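Local coordinates for Glyco_hydro_cc domain-containing protein (Cryptococcus neoformans, PDB 6UBC) that probably binds beta-1,3-gluco-oligosaccharides through a glycoside hydrolase family 128 (subgroup VII) barrel fold, at residues A[239-244]-A[271-276]; A[293-298]-A[332-337]; A[307-312]-A[336-341]; A[366-371]-A[404-409]. All blocks are in the same frame, centred on the assembly; numbering follows the deposited sequence.

Contact 1: A[239-244]-A[271-276]; sequences VNMLWG and GFEEPD
W243 and E273 meet in a buried backbone-and-ring contact just beyond the C-terminal ends of two adjacent parallel strands, 237-241 and 268-270. The tie between the backbones is a single hydrogen bond, E273 N to W243 O at 2.9 Å, with the donor in the carbonyl plane on a lone pair. The same oxygen lies 3.2 Å from F272 CA, a CA-H...O contact, and sits in plane at the edge of the F272 ring.

Side chains close the rest. E273 CB stands over the five-membered ring of W243, 3.7 Å from its centroid, a CH-pi contact. With CG anti to the backbone N (chi1 -177°) and the chain bent at the next bond (chi2 82°), the E273 carboxylate ends nearly parallel to the indole, the planes 2° apart. M241, extended, brings CE to 3.4 Å from E273 OE1. On the helix side, L242 CD2 packs alongside F272 CE1 at 3.8 Å, where F272 also meets L293.

E273 lies beside E370. By position, E274 and E370 are consistent with the glutamate pair of (beta/alpha)8 glycoside hydrolases, and the contact sits at the C-terminal mouth, where such barrels bind sugar.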
loop_
_atom_site.group_PDB
_atom_site.type_symbol
_atom_site.label_atom_id
_atom_site.label_comp_id
_atom_site.label_asym_id
_atom_site.label_seq_id
_atom_site.Cartn_x
_atom_site.Cartn_y
_atom_site.Cartn_z
ATOM N N VAL A 239 0.443 -1.895 -10.613
ATOM C CA VAL A 239 -0.413 -0.856 -10.009
ATOM C C VAL A 239 0.339 0.459 -10.119
ATOM O O VAL A 239 1.521 0.537 -9.745
ATOM C CB VAL A 239 -0.685 -1.238 -8.553
ATOM C CG1 VAL A 239 -1.346 -0.116 -7.787
ATOM C CG2 VAL A 239 -1.478 -2.531 -8.477
ATOM N N ASN A 240 -0.317 1.489 -10.635
ATOM C CA ASN A 240 0.286 2.824 -10.811
ATOM C C ASN A 240 0.156 3.595 -9.496
ATOM O O ASN A 240 -0.683 3.263 -8.617
ATOM C CB ASN A 240 -0.351 3.597 -11.972
ATOM C CG ASN A 240 -0.212 2.905 -13.308
ATOM O OD1 ASN A 240 -0.999 2.019 -13.607
ATOM N ND2 ASN A 240 0.794 3.257 -14.109
ATOM N N MET A 241 0.959 4.624 -9.341
ATOM C CA MET A 241 0.941 5.401 -8.084
ATOM C C MET A 241 1.370 6.838 -8.314
ATOM O O MET A 241 2.214 7.079 -9.190
ATOM C CB MET A 241 1.896 4.779 -7.065
ATOM C CG MET A 241 2.004 5.542 -5.790
ATOM S SD MET A 241 2.586 4.474 -4.444
ATOM C CE MET A 241 2.684 5.694 -3.120
ATOM N N LEU A 242 0.715 7.754 -7.597
ATOM C CA LEU A 242 1.216 9.148 -7.446
ATOM C C LEU A 242 1.707 9.326 -6.019
ATOM O O LEU A 242 0.876 9.452 -5.092
ATOM C CB LEU A 242 0.149 10.175 -7.841
ATOM C CG LEU A 242 0.621 11.617 -7.739
ATOM C CD1 LEU A 242 1.919 11.836 -8.511
ATOM C CD2 LEU A 242 -0.449 12.600 -8.174
ATOM N N TRP A 243 3.029 9.346 -5.845
ATOM C CA TRP A 243 3.649 9.335 -4.502
ATOM C C TRP A 243 3.360 10.641 -3.752
ATOM O O TRP A 243 2.982 10.612 -2.533
ATOM C CB TRP A 243 5.158 9.111 -4.668
ATOM C CG TRP A 243 5.954 8.963 -3.414
ATOM C CD1 TRP A 243 6.294 7.829 -2.757
ATOM C CD2 TRP A 243 6.505 10.046 -2.633
ATOM N NE1 TRP A 243 7.070 8.111 -1.662
ATOM C CE2 TRP A 243 7.205 9.464 -1.554
ATOM C CE3 TRP A 243 6.519 11.430 -2.785
ATOM C CZ2 TRP A 243 7.912 10.216 -0.633
ATOM C CZ3 TRP A 243 7.232 12.180 -1.865
ATOM C CH2 TRP A 243 7.890 11.571 -0.798
ATOM N N GLY A 244 3.466 11.752 -4.460
ATOM C CA GLY A 244 3.360 13.062 -3.820
ATOM C C GLY A 244 3.106 14.205 -4.786
ATOM O O GLY A 244 2.551 14.007 -5.890
ATOM N N GLY A 271 -2.805 6.379 -4.165
ATOM C CA GLY A 271 -2.616 7.773 -3.785
ATOM C C GLY A 271 -1.381 7.980 -2.914
ATOM O O GLY A 271 -0.575 7.046 -2.679
ATOM N N PHE A 272 -1.270 9.186 -2.398
ATOM C CA PHE A 272 -0.005 9.708 -1.855
ATOM C C PHE A 272 0.497 8.835 -0.710
ATOM O O PHE A 272 -0.280 8.359 0.135
ATOM C CB PHE A 272 -0.174 11.140 -1.374
ATOM C CG PHE A 272 -0.983 11.971 -2.337
ATOM C CD1 PHE A 272 -0.528 12.191 -3.609
ATOM C CD2 PHE A 272 -2.226 12.477 -1.980
ATOM C CE1 PHE A 272 -1.266 12.950 -4.512
ATOM C CE2 PHE A 272 -2.959 13.263 -2.857
ATOM C CZ PHE A 272 -2.466 13.509 -4.127
ATOM N N GLU A 273 1.812 8.706 -0.703
ATOM C CA GLU A 273 2.525 7.998 0.361
ATOM C C GLU A 273 2.578 8.836 1.633
ATOM O O GLU A 273 3.356 9.787 1.659
ATOM C CB GLU A 273 3.970 7.736 -0.082
ATOM C CG GLU A 273 4.761 6.946 0.929
ATOM C CD GLU A 273 4.564 5.450 0.893
ATOM O OE1 GLU A 273 3.868 4.943 -0.042
ATOM O OE2 GLU A 273 5.153 4.807 1.835
ATOM N N GLU A 274 1.826 8.500 2.684
ATOM C CA GLU A 274 2.008 9.123 4.008
ATOM C C GLU A 274 2.114 10.641 3.892
ATOM O O GLU A 274 3.045 11.292 4.417
ATOM C CB GLU A 274 3.239 8.429 4.568
ATOM C CG GLU A 274 2.965 6.983 4.913
ATOM C CD GLU A 274 4.136 6.197 5.489
ATOM O OE1 GLU A 274 5.205 6.878 5.723
ATOM O OE2 GLU A 274 3.969 4.940 5.767
ATOM N N PRO A 275 1.122 11.334 3.284
ATOM C CA PRO A 275 1.143 12.780 3.259
ATOM C C PRO A 275 1.064 13.392 4.668
ATOM O O PRO A 275 1.398 14.615 4.824
ATOM C CB PRO A 275 -0.049 13.155 2.348
ATOM C CG PRO A 275 -0.997 11.964 2.536
ATOM C CD PRO A 275 -0.057 10.769 2.628
ATOM N N ASP A 276 0.598 12.619 5.645
ATOM C CA ASP A 276 0.417 13.066 7.047
ATOM C C ASP A 276 1.749 13.037 7.801
ATOM O O ASP A 276 1.753 13.466 8.979
ATOM C CB ASP A 276 -0.660 12.240 7.752
ATOM C CG ASP A 276 -0.426 10.762 7.767
ATOM O OD1 ASP A 276 0.155 10.236 6.758
ATOM O OD2 ASP A 276 -0.823 10.125 8.782
#

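Contact 2: A[293-298]-A[332-337]; sequences LWDSTI and ISTSWD
D295 and W294, consecutive on helix 287-298, hold the loop that follows helix 324-331 by polar bonds and apolar packing. The carboxylate of D295 takes two backbone N-H groups, each on a syn side: S333 N reaches OD2 at 2.9 Å and T334 N reaches OD1 at 3.1 Å, the donors standing 20° and 26° out of the carboxylate plane respectively. S333 N also makes a weak bond to OD1, so two successive amides pin one carboxylate. Solvent completes the site, since one water bridges OD2 to S333 OG and a second links T334 OG1 to OD1, the latter bond weak.

The indole of W294 supplies the other polar bond. Its CG is anti to the backbone N (chi1 174°), which sends the ring across to the loop, and NE1 donates to T334 O at 2.8 Å, with the acceptor tilted from the ring plane.

Apolar contacts lie on both parts of the same indole. I332 CG2 is 3.7 Å from CD1, while the six-membered ring has W336 CB 3.9 Å from CZ2, the two tryptophan side chains crossing at about a right angle.

F328 of helix 324-331 meets W294 edge-to-face, and L308 touches it from strand 307-309, so the indole lies between its own helix, helix 324-331 and strand 307-309.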
loop_
_atom_site.group_PDB
_atom_site.type_symbol
_atom_site.label_atom_id
_atom_site.label_comp_id
_atom_site.label_asym_id
_atom_site.label_seq_id
_atom_site.Cartn_x
_atom_site.Cartn_y
_atom_site.Cartn_z
ATOM N N LEU A 293 -4.877 18.190 -5.655
ATOM C CA LEU A 293 -4.051 17.350 -6.568
ATOM C C LEU A 293 -4.796 16.048 -6.892
ATOM O O LEU A 293 -4.794 15.624 -8.038
ATOM C CB LEU A 293 -2.697 17.088 -5.917
ATOM C CG LEU A 293 -1.724 16.276 -6.760
ATOM C CD1 LEU A 293 -1.482 16.969 -8.080
ATOM C CD2 LEU A 293 -0.389 16.114 -5.997
ATOM N N TRP A 294 -5.382 15.427 -5.861
ATOM C CA TRP A 294 -6.206 14.222 -6.006
ATOM C C TRP A 294 -7.285 14.489 -7.068
ATOM O O TRP A 294 -7.370 13.748 -8.058
ATOM C CB TRP A 294 -6.801 13.877 -4.638
ATOM C CG TRP A 294 -7.773 12.746 -4.752
ATOM C CD1 TRP A 294 -9.089 12.886 -5.036
ATOM C CD2 TRP A 294 -7.539 11.333 -4.566
ATOM N NE1 TRP A 294 -9.683 11.657 -5.055
ATOM C CE2 TRP A 294 -8.765 10.687 -4.782
ATOM C CE3 TRP A 294 -6.424 10.544 -4.212
ATOM C CZ2 TRP A 294 -8.913 9.307 -4.691
ATOM C CZ3 TRP A 294 -6.554 9.176 -4.131
ATOM C CH2 TRP A 294 -7.797 8.565 -4.354
ATOM N N ASP A 295 -8.015 15.573 -6.910
ATOM C CA ASP A 295 -9.164 15.889 -7.769
ATOM C C ASP A 295 -8.691 16.202 -9.191
ATOM O O ASP A 295 -9.304 15.670 -10.122
ATOM C CB ASP A 295 -10.034 17.012 -7.215
ATOM C CG ASP A 295 -11.018 16.476 -6.179
ATOM O OD1 ASP A 295 -11.439 15.296 -6.327
ATOM O OD2 ASP A 295 -11.301 17.211 -5.247
ATOM N N SER A 296 -7.579 16.905 -9.351
ATOM C CA SER A 296 -7.142 17.376 -10.680
ATOM C C SER A 296 -6.395 16.309 -11.443
ATOM O O SER A 296 -6.450 16.343 -12.665
ATOM C CB SER A 296 -6.294 18.593 -10.552
ATOM O OG SER A 296 -5.019 18.274 -10.024
ATOM N N THR A 297 -5.673 15.418 -10.784
ATOM C CA THR A 297 -4.609 14.576 -11.396
ATOM C C THR A 297 -4.878 13.074 -11.266
ATOM O O THR A 297 -4.620 12.371 -12.211
ATOM C CB THR A 297 -3.261 15.004 -10.810
ATOM O OG1 THR A 297 -3.116 16.397 -11.051
ATOM C CG2 THR A 297 -2.059 14.317 -11.409
ATOM N N ILE A 298 -5.453 12.613 -10.133
ATOM C CA ILE A 298 -5.812 11.194 -9.906
ATOM C C ILE A 298 -7.263 10.937 -10.355
ATOM O O ILE A 298 -7.481 10.032 -11.227
ATOM C CB ILE A 298 -5.584 10.836 -8.424
ATOM C CG1 ILE A 298 -4.085 10.776 -8.096
ATOM C CG2 ILE A 298 -6.247 9.503 -8.134
ATOM C CD1 ILE A 298 -3.787 10.671 -6.591
ATOM N N ILE A 332 -12.288 16.553 -0.932
ATOM C CA ILE A 332 -12.238 15.988 -2.312
ATOM C C ILE A 332 -13.642 15.923 -2.900
ATOM O O ILE A 332 -14.604 15.712 -2.181
ATOM C CB ILE A 332 -11.536 14.623 -2.414
ATOM C CG1 ILE A 332 -12.191 13.552 -1.520
ATOM C CG2 ILE A 332 -10.095 14.810 -2.054
ATOM C CD1 ILE A 332 -11.412 12.286 -1.457
ATOM N N SER A 333 -13.712 16.071 -4.232
ATOM C CA SER A 333 -14.992 16.000 -4.971
ATOM C C SER A 333 -15.222 14.589 -5.466
ATOM O O SER A 333 -16.390 14.220 -5.676
ATOM C CB SER A 333 -15.057 17.067 -6.047
ATOM O OG SER A 333 -15.280 18.341 -5.400
ATOM N N THR A 334 -14.176 13.858 -5.790
ATOM C CA THR A 334 -14.279 12.440 -6.256
ATOM C C THR A 334 -13.688 11.546 -5.180
ATOM O O THR A 334 -12.480 11.749 -4.858
ATOM C CB THR A 334 -13.546 12.217 -7.581
ATOM O OG1 THR A 334 -14.247 13.023 -8.532
ATOM C CG2 THR A 334 -13.485 10.760 -7.990
ATOM N N SER A 335 -14.475 10.659 -4.578
ATOM C CA SER A 335 -13.966 9.865 -3.426
ATOM C C SER A 335 -13.109 8.714 -3.966
ATOM O O SER A 335 -13.067 8.458 -5.202
ATOM C CB SER A 335 -15.011 9.394 -2.418
ATOM O OG SER A 335 -14.340 8.970 -1.166
ATOM N N TRP A 336 -12.473 8.008 -3.059
ATOM C CA TRP A 336 -11.716 6.809 -3.431
ATOM C C TRP A 336 -12.656 5.597 -3.460
ATOM O O TRP A 336 -13.756 5.658 -2.818
ATOM C CB TRP A 336 -10.550 6.601 -2.490
ATOM C CG TRP A 336 -10.917 6.434 -1.042
ATOM C CD1 TRP A 336 -11.198 5.255 -0.426
ATOM C CD2 TRP A 336 -10.875 7.428 -0.022
ATOM N NE1 TRP A 336 -11.370 5.457 0.897
ATOM C CE2 TRP A 336 -11.145 6.781 1.187
ATOM C CE3 TRP A 336 -10.604 8.788 0.002
ATOM C CZ2 TRP A 336 -11.213 7.468 2.383
ATOM C CZ3 TRP A 336 -10.682 9.469 1.197
ATOM C CH2 TRP A 336 -11.008 8.813 2.369
ATOM N N ASP A 337 -12.194 4.531 -4.114
ATOM C CA ASP A 337 -12.913 3.230 -4.131
ATOM C C ASP A 337 -12.448 2.358 -2.963
ATOM O O ASP A 337 -13.256 1.618 -2.404
ATOM C CB ASP A 337 -12.683 2.544 -5.465
ATOM C CG ASP A 337 -13.160 3.340 -6.631
ATOM O OD1 ASP A 337 -14.311 3.677 -6.609
ATOM O OD2 ASP A 337 -12.389 3.586 -7.547
HETATM O O HOH W 1 -13.326 19.518 -4.097
HETATM O O HOH W 2 -12.990 15.496 -8.657
#

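Contact 3: A[307-312]-A[336-341]; sequences ILISPS and WDITNL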
loop_
_atom_site.group_PDB
_atom_site.type_symbol
_atom_site.label_atom_id
_atom_site.label_comp_id
_atom_site.label_asym_id
_atom_site.label_seq_id
_atom_site.Cartn_x
_atom_site.Cartn_y
_atom_site.Cartn_z
ATOM N N ILE A 307 -9.395 2.064 -10.893
ATOM C CA ILE A 307 -9.782 1.914 -9.468
ATOM C C ILE A 307 -8.905 2.862 -8.617
ATOM O O ILE A 307 -7.640 2.782 -8.747
ATOM C CB ILE A 307 -9.666 0.450 -9.028
ATOM C CG1 ILE A 307 -10.720 -0.430 -9.690
ATOM C CG2 ILE A 307 -9.772 0.320 -7.541
ATOM C CD1 ILE A 307 -10.362 -1.887 -9.678
ATOM N N LEU A 308 -9.524 3.710 -7.777
ATOM C CA LEU A 308 -8.802 4.724 -6.978
ATOM C C LEU A 308 -8.591 4.230 -5.550
ATOM O O LEU A 308 -9.542 3.889 -4.841
ATOM C CB LEU A 308 -9.535 6.031 -6.947
ATOM C CG LEU A 308 -9.842 6.607 -8.326
ATOM C CD1 LEU A 308 -10.334 8.017 -8.134
ATOM C CD2 LEU A 308 -8.618 6.562 -9.231
ATOM N N ILE A 309 -7.321 4.163 -5.163
ATOM C CA ILE A 309 -6.914 3.766 -3.803
ATOM C C ILE A 309 -6.458 5.042 -3.075
ATOM O O ILE A 309 -5.669 5.798 -3.599
ATOM C CB ILE A 309 -5.855 2.677 -3.890
ATOM C CG1 ILE A 309 -6.476 1.439 -4.555
ATOM C CG2 ILE A 309 -5.252 2.348 -2.550
ATOM C CD1 ILE A 309 -5.688 0.969 -5.762
ATOM N N SER A 310 -6.911 5.234 -1.854
ATOM C CA SER A 310 -6.749 6.508 -1.099
ATOM C C SER A 310 -5.267 6.717 -0.792
ATOM O O SER A 310 -4.449 5.786 -0.881
ATOM C CB SER A 310 -7.551 6.477 0.176
ATOM O OG SER A 310 -6.927 5.764 1.217
ATOM N N PRO A 311 -4.886 7.946 -0.359
ATOM C CA PRO A 311 -3.590 8.109 0.293
ATOM C C PRO A 311 -3.482 7.220 1.538
ATOM O O PRO A 311 -4.488 6.850 2.145
ATOM C CB PRO A 311 -3.530 9.596 0.724
ATOM C CG PRO A 311 -4.606 10.260 -0.161
ATOM C CD PRO A 311 -5.692 9.187 -0.287
ATOM N N SER A 312 -2.248 6.896 1.906
ATOM C CA SER A 312 -1.924 6.107 3.104
ATOM C C SER A 312 -1.609 7.027 4.282
ATOM O O SER A 312 -0.722 7.846 4.141
ATOM C CB SER A 312 -0.733 5.196 2.841
ATOM O OG SER A 312 0.337 5.898 2.189
ATOM N N TRP A 336 -12.473 8.008 -3.059
ATOM C CA TRP A 336 -11.716 6.809 -3.431
ATOM C C TRP A 336 -12.656 5.597 -3.460
ATOM O O TRP A 336 -13.756 5.658 -2.818
ATOM C CB TRP A 336 -10.550 6.601 -2.490
ATOM C CG TRP A 336 -10.917 6.434 -1.042
ATOM C CD1 TRP A 336 -11.198 5.255 -0.426
ATOM C CD2 TRP A 336 -10.875 7.428 -0.022
ATOM N NE1 TRP A 336 -11.370 5.457 0.897
ATOM C CE2 TRP A 336 -11.145 6.781 1.187
ATOM C CE3 TRP A 336 -10.604 8.788 0.002
ATOM C CZ2 TRP A 336 -11.213 7.468 2.383
ATOM C CZ3 TRP A 336 -10.682 9.469 1.197
ATOM C CH2 TRP A 336 -11.008 8.813 2.369
ATOM N N ASP A 337 -12.194 4.531 -4.114
ATOM C CA ASP A 337 -12.913 3.230 -4.131
ATOM C C ASP A 337 -12.448 2.358 -2.963
ATOM O O ASP A 337 -13.256 1.618 -2.404
ATOM C CB ASP A 337 -12.683 2.544 -5.465
ATOM C CG ASP A 337 -13.160 3.340 -6.631
ATOM O OD1 ASP A 337 -14.311 3.677 -6.609
ATOM O OD2 ASP A 337 -12.389 3.586 -7.547
ATOM N N ILE A 338 -11.144 2.422 -2.674
ATOM C CA ILE A 338 -10.418 1.497 -1.756
ATOM C C ILE A 338 -9.612 2.316 -0.741
ATOM O O ILE A 338 -8.870 3.188 -1.161
ATOM C CB ILE A 338 -9.573 0.489 -2.546
ATOM C CG1 ILE A 338 -10.481 -0.454 -3.354
ATOM C CG2 ILE A 338 -8.635 -0.269 -1.625
ATOM C CD1 ILE A 338 -9.730 -1.327 -4.271
ATOM N N THR A 339 -9.828 2.038 0.543
ATOM C CA THR A 339 -9.157 2.729 1.664
ATOM C C THR A 339 -7.783 2.051 1.800
ATOM O O THR A 339 -7.699 0.826 1.881
ATOM C CB THR A 339 -9.942 2.679 2.969
ATOM O OG1 THR A 339 -11.273 3.119 2.693
ATOM C CG2 THR A 339 -9.311 3.559 4.026
ATOM N N ASN A 340 -6.748 2.881 1.808
ATOM C CA ASN A 340 -5.337 2.469 1.800
ATOM C C ASN A 340 -4.817 2.484 3.220
ATOM O O ASN A 340 -4.784 3.613 3.812
ATOM C CB ASN A 340 -4.542 3.464 0.948
ATOM C CG ASN A 340 -3.084 3.119 0.755
ATOM O OD1 ASN A 340 -2.577 2.214 1.400
ATOM N ND2 ASN A 340 -2.406 3.873 -0.131
ATOM N N LEU A 341 -4.312 1.361 3.723
ATOM C CA LEU A 341 -3.687 1.304 5.053
ATOM C C LEU A 341 -2.189 0.992 4.923
ATOM O O LEU A 341 -1.785 0.154 4.065
ATOM C CB LEU A 341 -4.333 0.201 5.905
ATOM C CG LEU A 341 -5.595 0.607 6.662
ATOM C CD1 LEU A 341 -6.655 1.146 5.738
ATOM C CD2 LEU A 341 -6.133 -0.586 7.504
HETATM O O HOH W 3 0.265 5.147 -0.463
#
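L308 meets D337, in the loop leading into strand 339-345, where that strand adjoins strand 307-309 in the wall of a (beta/alpha)8 barrel; only I309 and I338 form a backbone bridge. L308 N donates to D337 OD2 at 2.9 Å, almost straight (178°) and on the anti side of the carboxylate; D337 OD1 is taken by K302. L308 O accepts twice, from D337 N at 2.8 Å and from I338 N at 3.1 Å. S310 N then bonds I338 O at 2.9 Å.

Beyond the bridge, S310 OG accepts from N340 N (2.9 Å) and donates to P311 O (2.8 Å). N340 CG, anti to the backbone N (chi1 -176°), carries the amide to S310 O, to which ND2 gives one hydrogen at 2.9 Å; a water shared with S312 OG accepts weakly from the same ND2. S312 OG also bonds E274 N and F272 O, and N340 OD1 bonds T369 OG1.

S310 CB rests over the five-membered ring of W336, 3.6 Å from its centroid.

Contact 4: A[366-371]-A[404-409]; sequences IWVTEF and DRVQAY
W367 and A408 are neighbours on one face of two adjacent parallel strands, 366-371 and 406-409, in the (beta/alpha)8 barrel, with axes 16° apart. A408 CB stands almost squarely over the five-membered ring of W367, 3.4 Å from the centroid and 7° off the normal, a CH-pi contact. A chi1 of -83°, with CG anti to the carbonyl carbon, turns the indole toward the neighbouring strand so that its face covers A408 CB; NE1 is bonded to Y197 O. Q407 CB meets the edge of the same ring.

The other face of the sheet carries I366, V406, V368 and Y409, which pack on helices 348-362 and 386-402. V368 CB lies 4.0 Å from Y409 CB. F371 and Y409 run side by side, pointing the same way, with F371 CE2 4.0 Å from Y409 CD1; Y409 OH is bonded to E401.

Three backbone bonds fix the register: I366 N to R405 O (3.0 Å), Q407 N to I366 O (2.8 Å) and V368 N to A408 O (2.9 Å). A408 N, buried here, has no hydrogen-bond partner in the model.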
loop_
_atom_site.group_PDB
_atom_site.type_symbol
_atom_site.label_atom_id
_atom_site.label_comp_id
_atom_site.label_asym_id
_atom_site.label_seq_id
_atom_site.Cartn_x
_atom_site.Cartn_y
_atom_site.Cartn_z
ATOM N N ILE A 366 -10.561 -2.458 1.723
ATOM C CA ILE A 366 -9.215 -2.008 2.168
ATOM C C ILE A 366 -8.121 -2.670 1.337
ATOM O O ILE A 366 -8.201 -3.888 1.060
ATOM C CB ILE A 366 -9.047 -2.281 3.658
ATOM C CG1 ILE A 366 -9.820 -1.217 4.441
ATOM C CG2 ILE A 366 -7.579 -2.356 4.095
ATOM C CD1 ILE A 366 -10.094 -1.594 5.866
ATOM N N TRP A 367 -7.089 -1.904 1.034
ATOM C CA TRP A 367 -5.806 -2.441 0.568
ATOM C C TRP A 367 -4.773 -2.074 1.616
ATOM O O TRP A 367 -4.687 -0.897 2.006
ATOM C CB TRP A 367 -5.404 -1.896 -0.808
ATOM C CG TRP A 367 -5.999 -2.565 -1.996
ATOM C CD1 TRP A 367 -7.135 -3.310 -2.090
ATOM C CD2 TRP A 367 -5.401 -2.562 -3.291
ATOM N NE1 TRP A 367 -7.322 -3.736 -3.356
ATOM C CE2 TRP A 367 -6.268 -3.304 -4.129
ATOM C CE3 TRP A 367 -4.239 -1.997 -3.819
ATOM C CZ2 TRP A 367 -6.034 -3.432 -5.497
ATOM C CZ3 TRP A 367 -3.965 -2.169 -5.165
ATOM C CH2 TRP A 367 -4.860 -2.899 -5.995
ATOM N N VAL A 368 -4.050 -3.050 2.101
ATOM C CA VAL A 368 -2.873 -2.792 2.982
ATOM C C VAL A 368 -1.688 -2.679 2.033
ATOM O O VAL A 368 -1.066 -3.713 1.702
ATOM C CB VAL A 368 -2.699 -3.853 4.078
ATOM C CG1 VAL A 368 -1.539 -3.531 5.016
ATOM C CG2 VAL A 368 -3.944 -3.968 4.937
ATOM N N THR A 369 -1.276 -1.469 1.699
ATOM C CA THR A 369 -0.253 -1.306 0.633
ATOM C C THR A 369 1.158 -1.482 1.238
ATOM O O THR A 369 2.079 -1.697 0.467
ATOM C CB THR A 369 -0.384 0.004 -0.139
ATOM O OG1 THR A 369 -0.187 1.066 0.799
ATOM C CG2 THR A 369 -1.716 0.086 -0.882
ATOM N N GLU A 370 1.314 -1.383 2.563
ATOM C CA GLU A 370 2.610 -1.634 3.240
ATOM C C GLU A 370 2.276 -2.242 4.585
ATOM O O GLU A 370 1.454 -1.638 5.316
ATOM C CB GLU A 370 3.412 -0.350 3.465
ATOM C CG GLU A 370 3.912 0.313 2.224
ATOM C CD GLU A 370 4.595 1.637 2.389
ATOM O OE1 GLU A 370 4.922 2.019 3.558
ATOM O OE2 GLU A 370 4.789 2.330 1.333
ATOM N N PHE A 371 2.811 -3.389 4.923
ATOM C CA PHE A 371 2.837 -3.803 6.338
ATOM C C PHE A 371 4.233 -4.202 6.759
ATOM O O PHE A 371 5.038 -4.597 5.917
ATOM C CB PHE A 371 1.900 -4.962 6.625
ATOM C CG PHE A 371 2.239 -6.303 6.046
ATOM C CD1 PHE A 371 3.091 -7.162 6.722
ATOM C CD2 PHE A 371 1.722 -6.692 4.822
ATOM C CE1 PHE A 371 3.422 -8.388 6.161
ATOM C CE2 PHE A 371 2.094 -7.887 4.239
ATOM C CZ PHE A 371 2.925 -8.734 4.929
ATOM N N ASP A 404 -12.619 -10.543 5.130
ATOM C CA ASP A 404 -13.314 -10.083 3.917
ATOM C C ASP A 404 -13.215 -8.572 3.736
ATOM O O ASP A 404 -13.512 -8.118 2.608
ATOM C CB ASP A 404 -14.804 -10.448 3.993
ATOM C CG ASP A 404 -15.015 -11.934 3.681
ATOM O OD1 ASP A 404 -13.980 -12.669 3.453
ATOM O OD2 ASP A 404 -16.207 -12.348 3.604
ATOM N N ARG A 405 -12.870 -7.792 4.758
ATOM C CA ARG A 405 -12.686 -6.333 4.550
ATOM C C ARG A 405 -11.385 -6.050 3.772
ATOM O O ARG A 405 -11.274 -4.938 3.209
ATOM C CB ARG A 405 -12.654 -5.593 5.884
ATOM C CG ARG A 405 -13.972 -5.599 6.661
ATOM C CD ARG A 405 -13.879 -5.284 8.149
ATOM N NE ARG A 405 -12.920 -6.119 8.876
ATOM C CZ ARG A 405 -12.508 -5.895 10.114
ATOM N NH1 ARG A 405 -13.022 -4.896 10.815
ATOM N NH2 ARG A 405 -11.600 -6.671 10.678
ATOM N N VAL A 406 -10.407 -6.949 3.821
ATOM C CA VAL A 406 -9.068 -6.687 3.193
ATOM C C VAL A 406 -9.082 -7.332 1.813
ATOM O O VAL A 406 -9.134 -8.584 1.723
ATOM C CB VAL A 406 -7.948 -7.213 4.089
ATOM C CG1 VAL A 406 -6.598 -7.130 3.363
ATOM C CG2 VAL A 406 -7.923 -6.443 5.414
ATOM N N GLN A 407 -9.031 -6.540 0.760
ATOM C CA GLN A 407 -9.076 -7.120 -0.620
ATOM C C GLN A 407 -7.675 -7.297 -1.208
ATOM O O GLN A 407 -7.554 -7.949 -2.226
ATOM C CB GLN A 407 -9.866 -6.257 -1.597
ATOM C CG GLN A 407 -11.221 -5.906 -1.088
ATOM C CD GLN A 407 -12.089 -7.035 -1.456
ATOM O OE1 GLN A 407 -12.379 -7.214 -2.650
ATOM N NE2 GLN A 407 -12.453 -7.777 -0.417
ATOM N N ALA A 408 -6.636 -6.729 -0.590
ATOM C CA ALA A 408 -5.249 -6.896 -1.067
ATOM C C ALA A 408 -4.298 -6.478 0.066
ATOM O O ALA A 408 -4.688 -5.593 0.870
ATOM C CB ALA A 408 -5.034 -6.073 -2.343
ATOM N N TYR A 409 -3.079 -7.020 0.056
ATOM C CA TYR A 409 -2.020 -6.608 1.001
ATOM C C TYR A 409 -0.667 -6.836 0.340
ATOM O O TYR A 409 -0.480 -7.693 -0.583
ATOM C CB TYR A 409 -2.169 -7.397 2.299
ATOM C CG TYR A 409 -2.088 -8.888 2.083
ATOM C CD1 TYR A 409 -0.863 -9.557 2.068
ATOM C CD2 TYR A 409 -3.222 -9.670 1.915
ATOM C CE1 TYR A 409 -0.763 -10.920 1.859
ATOM C CE2 TYR A 409 -3.138 -11.046 1.722
ATOM C CZ TYR A 409 -1.896 -11.681 1.687
ATOM O OH TYR A 409 -1.768 -13.032 1.529
#

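In the fold
From the N terminus, contact 1 closes first, its loop carrying helix 250-260 between strands 237-241 and 268-270. Contact 2 opens next on helix 287-298, and contact 3 opens within its span, at strand 307-309. Both end on the overlapping segments 332-337 and 336-341, sharing W336 and D337, so their loops overlap without one enclosing the other. Contact 4 follows separately, spanning helix 386-402. Around the wall, G271 N probably bonds I309 O, joining contact 1 to contact 3, and L341 N probably bonds W367 O, joining contact 3 to contact 4. F272 against L293 ties contact 1 to contact 2, whereas contacts 2 and 4 do not touch.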